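Local coordinates for GTPase-activating protein skywalker (Drosophila melanogaster, PDB 5HJQ) that acts as a GTPase-activating protein for Rab35, binds phosphoinositides through its TBC domain and regulates the recycling and turnover of synaptic vesicle proteins, at residues E137-V142 and V181-Y186. Sequence-based numbering, arbitrary orientation.
Sequences EMVHQV and VNVLGY
The Y186 ring reaches across from 181-186 and meets 137-142 with one face and its hydroxyl end. V142 CG2 lies over that face, 3.8 Å from the centroid of the Y186 ring. It is offset toward the CG-CD2 side of the ring, with V142 CG2 3.5 Å from Y186 CD2. At the edge, in the ring plane, is Q141 OE1. M138 SD approaches obliquely, 4.0 Å from Y186 CE2, in a Met-aromatic contact. With CG anti to the backbone N (chi1 172°), the tyrosine extends over the other helix. Y186 OH donates a 2.7 Å hydrogen bond to Q141 OE1. The donor lies in the carbonyl plane, at a C=O...donor angle of 152°. The Q141 amide stands nearly perpendicular to the ring. Q141 NE2 donates in turn to E137 OE2, 3.3 Å away and one helical turn back, so both ends of the amide are held.

Deeper in, V183 splits its two methyls. V183 CG1 packs 3.6 Å from M138 CB. V183 CG2 meets V139 CG2 at 4.0 Å. V183 also touches Y214 of helix 210-221.

The contact joins helices 134-143 and 171-187 of the TBC domain, away from the inositol phosphate pocket. The segment axes cross at 87°. Buried M138, V139 and V183 form the apolar inner side of the contact. The exposed Y186-Q141-E137 chain adds directional polar bonds at the margin, and the E137 carboxylate would probably polarise the amide and strengthen Q141 OE1 as an acceptor.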
loop_
_atom_site.group_PDB
_atom_site.type_symbol
_atom_site.label_atom_id
_atom_site.label_comp_id
_atom_site.label_asym_id
_atom_site.label_seq_id
_atom_site.Cartn_x
_atom_site.Cartn_y
_atom_site.Cartn_z
ATOM N N GLU A 137 23.638 -1.992 -13.567
ATOM C CA GLU A 137 24.925 -1.638 -12.988
ATOM C C GLU A 137 24.927 -1.979 -11.502
ATOM O O GLU A 137 25.849 -2.623 -11.000
ATOM C CB GLU A 137 25.227 -0.156 -13.191
ATOM C CG GLU A 137 26.592 0.260 -12.678
ATOM C CD GLU A 137 27.719 -0.498 -13.355
ATOM O OE1 GLU A 137 27.685 -0.632 -14.600
ATOM O OE2 GLU A 137 28.630 -0.971 -12.640
ATOM N N MET A 138 23.878 -1.543 -10.808
ATOM C CA MET A 138 23.701 -1.845 -9.391
ATOM C C MET A 138 23.625 -3.350 -9.154
ATOM O O MET A 138 24.255 -3.874 -8.236
ATOM C CB MET A 138 22.439 -1.171 -8.853
ATOM C CG MET A 138 22.418 0.347 -8.973
ATOM S SD MET A 138 23.584 1.158 -7.862
ATOM C CE MET A 138 24.942 1.479 -8.985
ATOM N N VAL A 139 22.843 -4.031 -9.988
ATOM C CA VAL A 139 22.713 -5.485 -9.923
ATOM C C VAL A 139 24.074 -6.160 -9.992
ATOM O O VAL A 139 24.352 -7.104 -9.252
ATOM C CB VAL A 139 21.824 -6.021 -11.066
ATOM C CG1 VAL A 139 21.839 -7.547 -11.095
ATOM C CG2 VAL A 139 20.405 -5.500 -10.920
ATOM N N HIS A 140 24.923 -5.658 -10.881
ATOM C CA HIS A 140 26.250 -6.221 -11.067
ATOM C C HIS A 140 27.117 -5.992 -9.834
ATOM O O HIS A 140 27.703 -6.930 -9.299
ATOM C CB HIS A 140 26.921 -5.619 -12.302
ATOM C CG HIS A 140 27.697 -6.611 -13.110
ATOM N ND1 HIS A 140 27.098 -7.482 -13.995
ATOM C CD2 HIS A 140 29.025 -6.874 -13.167
ATOM C CE1 HIS A 140 28.021 -8.235 -14.563
ATOM N NE2 HIS A 140 29.200 -7.886 -14.080
ATOM N N GLN A 141 27.188 -4.741 -9.388
ATOM C CA GLN A 141 28.026 -4.372 -8.249
ATOM C C GLN A 141 27.704 -5.187 -6.996
ATOM O O GLN A 141 28.598 -5.518 -6.216
ATOM C CB GLN A 141 27.885 -2.879 -7.948
ATOM C CG GLN A 141 28.345 -1.969 -9.079
ATOM C CD GLN A 141 28.391 -0.509 -8.670
ATOM O OE1 GLN A 141 28.173 -0.171 -7.506
ATOM N NE2 GLN A 141 28.675 0.366 -9.628
ATOM N N VAL A 142 26.430 -5.519 -6.812
ATOM C CA VAL A 142 26.013 -6.294 -5.650
ATOM C C VAL A 142 26.291 -7.783 -5.826
ATOM O O VAL A 142 26.961 -8.400 -4.997
ATOM C CB VAL A 142 24.510 -6.107 -5.348
ATOM C CG1 VAL A 142 24.087 -7.000 -4.189
ATOM C CG2 VAL A 142 24.205 -4.651 -5.036
ATOM N N VAL A 181 14.918 -5.391 -3.850
ATOM C CA VAL A 181 15.046 -4.818 -2.512
ATOM C C VAL A 181 16.503 -4.830 -2.050
ATOM O O VAL A 181 16.922 -3.967 -1.279
ATOM C CB VAL A 181 14.161 -5.556 -1.478
ATOM C CG1 VAL A 181 12.695 -5.439 -1.856
ATOM C CG2 VAL A 181 14.564 -7.017 -1.357
ATOM N N ASN A 182 17.275 -5.800 -2.533
ATOM C CA ASN A 182 18.706 -5.841 -2.255
ATOM C C ASN A 182 19.407 -4.655 -2.894
ATOM O O ASN A 182 20.243 -4.003 -2.268
ATOM C CB ASN A 182 19.324 -7.146 -2.757
ATOM C CG ASN A 182 19.367 -8.221 -1.685
ATOM O OD1 ASN A 182 20.408 -8.460 -1.072
ATOM N ND2 ASN A 182 18.236 -8.874 -1.456
ATOM N N VAL A 183 19.054 -4.384 -4.147
ATOM C CA VAL A 183 19.598 -3.248 -4.879
ATOM C C VAL A 183 19.214 -1.934 -4.207
ATOM O O VAL A 183 20.056 -1.053 -4.022
ATOM C CB VAL A 183 19.113 -3.239 -6.343
ATOM C CG1 VAL A 183 19.465 -1.922 -7.013
ATOM C CG2 VAL A 183 19.709 -4.415 -7.114
ATOM N N LEU A 184 17.940 -1.809 -3.844
ATOM C CA LEU A 184 17.448 -0.616 -3.165
ATOM C C LEU A 184 18.197 -0.380 -1.861
ATOM O O LEU A 184 18.658 0.731 -1.601
ATOM C CB LEU A 184 15.947 -0.726 -2.904
ATOM C CG LEU A 184 15.098 -0.391 -4.133
ATOM C CD1 LEU A 184 13.621 -0.612 -3.867
ATOM C CD2 LEU A 184 15.355 1.042 -4.573
ATOM N N GLY A 185 18.338 -1.434 -1.062
ATOM C CA GLY A 185 19.087 -1.360 0.181
ATOM C C GLY A 185 20.532 -0.953 -0.047
ATOM O O GLY A 185 21.146 -0.297 0.795
ATOM N N TYR A 186 21.069 -1.336 -1.200
ATOM C CA TYR A 186 22.448 -1.022 -1.557
ATOM C C TYR A 186 22.620 0.430 -1.998
ATOM O O TYR A 186 23.620 1.070 -1.671
ATOM C CB TYR A 186 22.927 -1.961 -2.665
ATOM C CG TYR A 186 24.283 -1.613 -3.242
ATOM C CD1 TYR A 186 25.435 -1.693 -2.465
ATOM C CD2 TYR A 186 24.412 -1.225 -4.572
ATOM C CE1 TYR A 186 26.678 -1.385 -2.999
ATOM C CE2 TYR A 186 25.649 -0.919 -5.115
ATOM C CZ TYR A 186 26.778 -1.000 -4.325
ATOM O OH TYR A 186 28.012 -0.693 -4.855
#